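Protein-S-isoprenylcysteine O-methyltransferase (Tribolium castaneum, PDB 5V7P) catalyses the S-adenosyl-L-methionine-dependent methylation of isoprenylated C-terminal cysteine residues of proteins, working as an integral membrane enzyme of the endoplasmic reticulum. Local coordinates at residues Val197-His201 and Gly202-Trp206; Ser252-Leu255 and Ser256-Gly259. All blocks are in the same frame, centred on the assembly; numbering follows the deposited sequence.

Contact 1 of 2, residues Val197-His201 and Gly202-Trp206; sequences VLVTH and GVYAW. With SAH (S-adenosyl-L-homocysteine), chain C; MPG ([(Z)-octadec-9-enyl] (2R)-2,3-bis(oxidanyl)propanoate), chain B; MPG ([(Z)-octadec-9-enyl] (2R)-2,3-bis(oxidanyl)propanoate), chain R.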
loop_
_atom_site.group_PDB
_atom_site.type_symbol
_atom_site.label_atom_id
_atom_site.label_comp_id
_atom_site.label_asym_id
_atom_site.label_seq_id
_atom_site.Cartn_x
_atom_site.Cartn_y
_atom_site.Cartn_z
ATOM N N VAL A 197 -20.470 8.396 -0.418
ATOM C CA VAL A 197 -21.269 8.670 0.767
ATOM C C VAL A 197 -20.428 8.376 2.002
ATOM O O VAL A 197 -19.431 7.651 1.952
ATOM C CB VAL A 197 -22.576 7.851 0.793
ATOM C CG1 VAL A 197 -23.465 8.232 -0.383
ATOM C CG2 VAL A 197 -22.279 6.353 0.779
ATOM N N LEU A 198 -20.845 8.958 3.120
ATOM C CA LEU A 198 -20.154 8.754 4.383
ATOM C C LEU A 198 -20.589 7.441 5.021
ATOM O O LEU A 198 -21.777 7.108 5.051
ATOM C CB LEU A 198 -20.423 9.920 5.334
ATOM C CG LEU A 198 -19.782 9.835 6.720
ATOM C CD1 LEU A 198 -18.270 9.687 6.624
ATOM C CD2 LEU A 198 -20.147 11.062 7.545
ATOM N N VAL A 199 -19.614 6.699 5.534
ATOM C CA VAL A 199 -19.825 5.391 6.144
ATOM C C VAL A 199 -19.524 5.532 7.628
ATOM O O VAL A 199 -18.415 5.929 8.009
ATOM C CB VAL A 199 -18.935 4.313 5.502
ATOM C CG1 VAL A 199 -19.189 2.949 6.143
ATOM C CG2 VAL A 199 -19.170 4.255 3.996
ATOM N N THR A 200 -20.512 5.211 8.468
ATOM C CA THR A 200 -20.368 5.318 9.915
ATOM C C THR A 200 -20.849 4.067 10.641
ATOM O O THR A 200 -20.898 4.065 11.878
ATOM C CB THR A 200 -21.134 6.538 10.445
ATOM O OG1 THR A 200 -22.524 6.406 10.128
ATOM C CG2 THR A 200 -20.601 7.820 9.826
ATOM N N HIS A 201 -21.205 3.012 9.917
ATOM C CA HIS A 201 -21.717 1.789 10.512
ATOM C C HIS A 201 -20.670 0.687 10.433
ATOM O O HIS A 201 -19.638 0.818 9.768
ATOM C CB HIS A 201 -23.011 1.351 9.818
ATOM C CG HIS A 201 -22.823 0.934 8.392
ATOM N ND1 HIS A 201 -22.705 1.841 7.361
ATOM C CD2 HIS A 201 -22.740 -0.293 7.825
ATOM C CE1 HIS A 201 -22.553 1.190 6.220
ATOM N NE2 HIS A 201 -22.571 -0.106 6.475
ATOM N N GLY A 202 -20.955 -0.416 11.123
ATOM C CA GLY A 202 -20.009 -1.517 11.163
ATOM C C GLY A 202 -18.733 -1.107 11.875
ATOM O O GLY A 202 -18.748 -0.331 12.836
ATOM N N VAL A 203 -17.604 -1.633 11.394
ATOM C CA VAL A 203 -16.318 -1.292 11.990
ATOM C C VAL A 203 -16.047 0.204 11.913
ATOM O O VAL A 203 -15.219 0.721 12.670
ATOM C CB VAL A 203 -15.185 -2.101 11.321
ATOM C CG1 VAL A 203 -15.339 -3.583 11.638
ATOM C CG2 VAL A 203 -15.158 -1.871 9.815
ATOM N N TYR A 204 -16.731 0.924 11.021
ATOM C CA TYR A 204 -16.599 2.375 10.995
ATOM C C TYR A 204 -17.304 3.043 12.168
ATOM O O TYR A 204 -17.116 4.246 12.376
ATOM C CB TYR A 204 -17.121 2.930 9.668
ATOM C CG TYR A 204 -16.150 2.696 8.538
ATOM C CD1 TYR A 204 -16.203 1.533 7.779
ATOM C CD2 TYR A 204 -15.159 3.622 8.249
ATOM C CE1 TYR A 204 -15.302 1.309 6.754
ATOM C CE2 TYR A 204 -14.259 3.409 7.229
ATOM C CZ TYR A 204 -14.331 2.251 6.486
ATOM O OH TYR A 204 -13.431 2.037 5.469
ATOM N N ALA A 205 -18.098 2.299 12.938
ATOM C CA ALA A 205 -18.589 2.803 14.212
ATOM C C ALA A 205 -17.560 2.649 15.325
ATOM O O ALA A 205 -17.630 3.377 16.320
ATOM C CB ALA A 205 -19.882 2.087 14.604
ATOM N N TRP A 206 -16.613 1.719 15.177
ATOM C CA TRP A 206 -15.551 1.554 16.166
ATOM C C TRP A 206 -14.423 2.551 15.931
ATOM O O TRP A 206 -13.979 3.232 16.862
ATOM C CB TRP A 206 -14.997 0.127 16.120
ATOM C CG TRP A 206 -16.023 -0.958 16.235
ATOM C CD1 TRP A 206 -17.321 -0.830 16.637
ATOM C CD2 TRP A 206 -15.830 -2.345 15.934
ATOM N NE1 TRP A 206 -17.948 -2.053 16.606
ATOM C CE2 TRP A 206 -17.054 -2.999 16.178
ATOM C CE3 TRP A 206 -14.742 -3.097 15.481
ATOM C CZ2 TRP A 206 -17.218 -4.370 15.986
ATOM C CZ3 TRP A 206 -14.906 -4.457 15.291
ATOM C CH2 TRP A 206 -16.135 -5.079 15.543
HETATM N N SAH C . -9.440 5.621 5.981
HETATM C CA SAH C . -10.457 4.597 5.785
HETATM C CB SAH C . -10.637 4.303 4.300
HETATM C CG SAH C . -9.342 4.021 3.546
HETATM S SD SAH C . -9.628 3.939 1.758
HETATM C C SAH C . -10.095 3.317 6.533
HETATM O O SAH C . -8.956 3.136 6.969
HETATM O OXT SAH C . -10.927 2.429 6.721
HETATM C "C5'" SAH C . -9.374 5.716 1.480
HETATM C "C4'" SAH C . -10.595 6.420 0.900
HETATM O "O4'" SAH C . -11.723 6.192 1.719
HETATM C "C3'" SAH C . -10.366 7.924 0.847
HETATM O "O3'" SAH C . -10.486 8.398 -0.475
HETATM C "C2'" SAH C . -11.425 8.534 1.742
HETATM O "O2'" SAH C . -12.032 9.648 1.128
HETATM C "C1'" SAH C . -12.415 7.397 1.983
HETATM N N9 SAH C . -12.961 7.369 3.355
HETATM C C8 SAH C . -12.270 7.452 4.536
HETATM N N7 SAH C . -13.146 7.371 5.562
HETATM C C5 SAH C . -14.388 7.233 5.053
HETATM C C6 SAH C . -15.633 7.111 5.650
HETATM N N6 SAH C . -15.756 7.115 6.974
HETATM N N1 SAH C . -16.747 6.985 4.852
HETATM C C2 SAH C . -16.627 6.981 3.479
HETATM N N3 SAH C . -15.386 7.104 2.894
HETATM C C4 SAH C . -14.286 7.229 3.670
HETATM C C2 MPG B . -19.458 -6.401 5.774
HETATM C C3 MPG B . -19.660 -7.556 6.758
HETATM C C4 MPG B . -18.361 -8.341 6.924
HETATM C C5 MPG B . -18.393 -9.073 8.263
HETATM C C6 MPG B . -17.421 -10.252 8.237
HETATM C C7 MPG B . -17.225 -10.777 9.659
HETATM C C8 MPG B . -15.908 -11.543 9.752
HETATM C C9 MPG B . -16.082 -12.720 10.712
HETATM C C10 MPG B . -15.304 -13.782 10.660
HETATM C C11 MPG B . -14.176 -13.904 9.633
HETATM C C12 MPG B . -13.174 -14.966 10.084
HETATM C C13 MPG B . -12.723 -15.793 8.882
HETATM C C14 MPG B . -11.494 -16.614 9.267
HETATM O O1 MPG B . -20.905 -5.074 4.416
HETATM C C1 MPG B . -20.549 -6.398 4.706
HETATM C CXD MPG B . -22.622 -3.864 2.998
HETATM O O2 MPG B . -22.481 -3.205 1.771
HETATM C C21 MPG B . -22.551 -2.851 4.138
HETATM O O3 MPG B . -23.265 -1.696 3.790
HETATM O O4 MPG B . -21.115 -5.495 2.219
HETATM C CX3 MPG B . -21.492 -4.879 3.159
HETATM C C2 MPG R . -19.980 -5.592 11.756
HETATM C C3 MPG R . -18.870 -6.621 11.567
HETATM C C4 MPG R . -18.275 -6.953 12.931
HETATM C C5 MPG R . -17.180 -8.005 12.768
HETATM C C6 MPG R . -15.853 -7.334 12.423
HETATM C C7 MPG R . -14.702 -8.295 12.716
HETATM C C8 MPG R . -13.389 -7.522 12.728
HETATM C C9 MPG R . -12.323 -8.360 13.442
HETATM C C10 MPG R . -11.497 -7.903 14.362
HETATM C C11 MPG R . -11.461 -6.459 14.870
HETATM C C12 MPG R . -11.579 -6.452 16.388
HETATM C C13 MPG R . -10.288 -6.996 16.996
HETATM O O1 MPG R . -22.118 -5.082 10.859
HETATM C C1 MPG R . -20.836 -5.510 10.496
HETATM C CXD MPG R . -24.413 -4.402 10.042
HETATM O O2 MPG R . -24.612 -3.155 10.647
HETATM C C21 MPG R . -24.953 -5.501 10.955
HETATM O O3 MPG R . -26.205 -5.119 11.455
HETATM O O4 MPG R . -22.448 -4.408 8.739
HETATM C CX3 MPG R . -22.919 -4.625 9.806
#
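Val199 lies with its CB over one face of the Tyr204 ring, while the carbonyl oxygen of His201 comes up at the ring's edge, near its plane. The methyl carbon doing the touching is Val199 CG1, 3.7 Å from Tyr204 CD1; with chi1 at -179° this branch stands opposite the backbone N, and it crosses the ring aslant. The chain B MPG meets the His201 ring at its edge, where NE2 and O3 of that lipid share a hydrogen bond of 3.2 Å; O4 of the chain R MPG lies farther off, near the same plane. Trp206 has Gly202 O and Val203 CA over one face, displaced toward the rim, and its CH2 reaches C6 of the chain R MPG at 3.9 Å.

The backbone turns tightly between these groups. Gly202 has a positive phi of 65°, and a CB there would collide with His201 O. That oxygen accepts a weak hydrogen bond from Tyr204 N (3.2 Å), in the short, weakly bonded helix about 203-206, whose flank is covered by helix 156-180.

Tyr204 OH gives a weak hydrogen bond to OXT of SAH at 2.8 Å. A phenylalanine here would probably leave the SAH carboxylate without that hydroxyl donor.

Val199 also reads the adenine through its backbone. Its N donates to SAH N1 (3.0 Å, 152° at the hydrogen), and SAH N6 donates back to Val199 O at 3.1 Å. This paired donor and acceptor along the Watson-Crick edge of the base is a classic mode of adenine recognition, and here it belongs to the cofactor site of the isoprenylcysteine carboxyl methyltransferase family.

Contact 2 of 2, residues Ser252-Leu255 and Ser256-Gly259; sequences SMLL and SFFG. With SAH (S-adenosyl-L-homocysteine), chain C.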
loop_
_atom_site.group_PDB
_atom_site.type_symbol
_atom_site.label_atom_id
_atom_site.label_comp_id
_atom_site.label_asym_id
_atom_site.label_seq_id
_atom_site.Cartn_x
_atom_site.Cartn_y
_atom_site.Cartn_z
ATOM N N SER A 252 -9.006 15.997 5.893
ATOM C CA SER A 252 -9.254 17.339 5.378
ATOM C C SER A 252 -10.112 17.286 4.122
ATOM O O SER A 252 -10.954 18.163 3.900
ATOM C CB SER A 252 -7.932 18.054 5.094
ATOM O OG SER A 252 -7.282 17.504 3.962
ATOM N N MET A 253 -9.915 16.259 3.287
ATOM C CA MET A 253 -10.770 16.085 2.118
ATOM C C MET A 253 -12.152 15.580 2.512
ATOM O O MET A 253 -13.146 15.936 1.871
ATOM C CB MET A 253 -10.123 15.117 1.126
ATOM C CG MET A 253 -8.678 15.436 0.765
ATOM S SD MET A 253 -8.377 17.184 0.454
ATOM C CE MET A 253 -9.506 17.509 -0.897
ATOM N N LEU A 254 -12.234 14.750 3.554
ATOM C CA LEU A 254 -13.530 14.255 4.002
ATOM C C LEU A 254 -14.380 15.371 4.594
ATOM O O LEU A 254 -15.607 15.353 4.454
ATOM C CB LEU A 254 -13.338 13.130 5.021
ATOM C CG LEU A 254 -12.859 11.797 4.441
ATOM C CD1 LEU A 254 -12.293 10.902 5.530
ATOM C CD2 LEU A 254 -13.992 11.084 3.710
ATOM N N LEU A 255 -13.751 16.349 5.251
ATOM C CA LEU A 255 -14.508 17.469 5.797
ATOM C C LEU A 255 -15.107 18.323 4.687
ATOM O O LEU A 255 -16.244 18.797 4.804
ATOM C CB LEU A 255 -13.615 18.314 6.705
ATOM C CG LEU A 255 -13.398 17.763 8.117
ATOM C CD1 LEU A 255 -12.287 18.519 8.819
ATOM C CD2 LEU A 255 -14.684 17.836 8.933
ATOM N N SER A 256 -14.359 18.531 3.602
ATOM C CA SER A 256 -14.903 19.246 2.455
ATOM C C SER A 256 -15.953 18.426 1.719
ATOM O O SER A 256 -16.794 19.002 1.020
ATOM C CB SER A 256 -13.777 19.631 1.496
ATOM O OG SER A 256 -13.205 18.481 0.899
ATOM N N PHE A 257 -15.923 17.101 1.860
ATOM C CA PHE A 257 -16.927 16.251 1.228
ATOM C C PHE A 257 -18.246 16.289 1.991
ATOM O O PHE A 257 -19.306 16.532 1.404
ATOM C CB PHE A 257 -16.423 14.806 1.141
ATOM C CG PHE A 257 -15.252 14.606 0.214
ATOM C CD1 PHE A 257 -14.792 15.628 -0.601
ATOM C CD2 PHE A 257 -14.617 13.375 0.156
ATOM C CE1 PHE A 257 -13.718 15.425 -1.450
ATOM C CE2 PHE A 257 -13.545 13.168 -0.689
ATOM C CZ PHE A 257 -13.095 14.193 -1.491
ATOM N N PHE A 258 -18.197 16.048 3.301
ATOM C CA PHE A 258 -19.397 15.838 4.095
ATOM C C PHE A 258 -19.591 16.881 5.188
ATOM O O PHE A 258 -20.566 16.788 5.943
ATOM C CB PHE A 258 -19.369 14.434 4.713
ATOM C CG PHE A 258 -19.079 13.346 3.718
ATOM C CD1 PHE A 258 -20.017 12.994 2.761
ATOM C CD2 PHE A 258 -17.867 12.678 3.733
ATOM C CE1 PHE A 258 -19.752 11.995 1.842
ATOM C CE2 PHE A 258 -17.597 11.679 2.818
ATOM C CZ PHE A 258 -18.542 11.338 1.872
ATOM N N GLY A 259 -18.696 17.858 5.298
ATOM C CA GLY A 259 -18.929 18.981 6.194
ATOM C C GLY A 259 -19.179 18.541 7.623
ATOM O O GLY A 259 -18.398 17.788 8.216
HETATM N N SAH C . -9.440 5.621 5.981
HETATM C CA SAH C . -10.457 4.597 5.785
HETATM C CB SAH C . -10.637 4.303 4.300
HETATM C CG SAH C . -9.342 4.021 3.546
HETATM S SD SAH C . -9.628 3.939 1.758
HETATM C C SAH C . -10.095 3.317 6.533
HETATM O O SAH C . -8.956 3.136 6.969
HETATM O OXT SAH C . -10.927 2.429 6.721
HETATM C "C5'" SAH C . -9.374 5.716 1.480
HETATM C "C4'" SAH C . -10.595 6.420 0.900
HETATM O "O4'" SAH C . -11.723 6.192 1.719
HETATM C "C3'" SAH C . -10.366 7.924 0.847
HETATM O "O3'" SAH C . -10.486 8.398 -0.475
HETATM C "C2'" SAH C . -11.425 8.534 1.742
HETATM O "O2'" SAH C . -12.032 9.648 1.128
HETATM C "C1'" SAH C . -12.415 7.397 1.983
HETATM N N9 SAH C . -12.961 7.369 3.355
HETATM C C8 SAH C . -12.270 7.452 4.536
HETATM N N7 SAH C . -13.146 7.371 5.562
HETATM C C5 SAH C . -14.388 7.233 5.053
HETATM C C6 SAH C . -15.633 7.111 5.650
HETATM N N6 SAH C . -15.756 7.115 6.974
HETATM N N1 SAH C . -16.747 6.985 4.852
HETATM C C2 SAH C . -16.627 6.981 3.479
HETATM N N3 SAH C . -15.386 7.104 2.894
HETATM C C4 SAH C . -14.286 7.229 3.670
#
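Leu254 and Leu255 pair with Phe258 and Gly259 in the last turn of helix 231-258, which ends in a glycine C-cap: Gly259 is the first residue to leave helical geometry, with a positive phi of 56°. It also stands at the N-cap position of helix 260-268, making the corner between the two helices.

Backbone bonds of the i to i+4 kind hold the turn. Phe258 N donates to Leu254 O at 2.9 Å (162° at the hydrogen), Gly259 N reaches Leu255 O at 2.7 Å, and Phe257 N gives a weak bond to Met253 O.

Polar side-chain contact centres on Met253 O. Ser256 OG donates to it at 2.7 Å, tilted from the carbonyl plane. The same oxygen lies under one face of the Phe257 ring, 2.9 Å from the ring plane and offset toward the rim; the ring's small chi2 of -7° turns that face onto the carbonyl, a tight fit.

Apolar contact is carried mainly by Leu254, whose CD2 meets the edge of the Phe258 ring in its plane, 3.8 Å from CE2. Beyond the turn, Phe258 packs edge-to-face with His196, while Tyr262 of helix 260-268 touches both leucines.

Both methyls of Leu254 stand over the same face of the SAH adenine, CD1 at its C8-N7 rim, 3.6 Å from C8, and CD2 above C4 at 3.9 Å, where it also comes within 3.5 Å of the ribose O2'.

Contact 1 precedes contact 2 in the chain, yet their centres are about 15 Å apart and both border the SAH pocket. They touch directly: the Phe258 ring packs on the 197-201 backbone, with CE1 3.5 Å from Leu198 N and CZ 3.5 Å from Val197 C. Tyr262 of helix 260-268 bridges them further, touching both Leu198 and Leu254. The hydrogen bonds to the base, and a weak one to the carboxylate, come from 197-206, where Leu198 also touches the base; 252-259 adds the methyls of Leu254. Glu250, which also hydrogen-bonds SAH, has its side chain about 7 Å from that of Tyr204 and about 4 Å from that of Leu254.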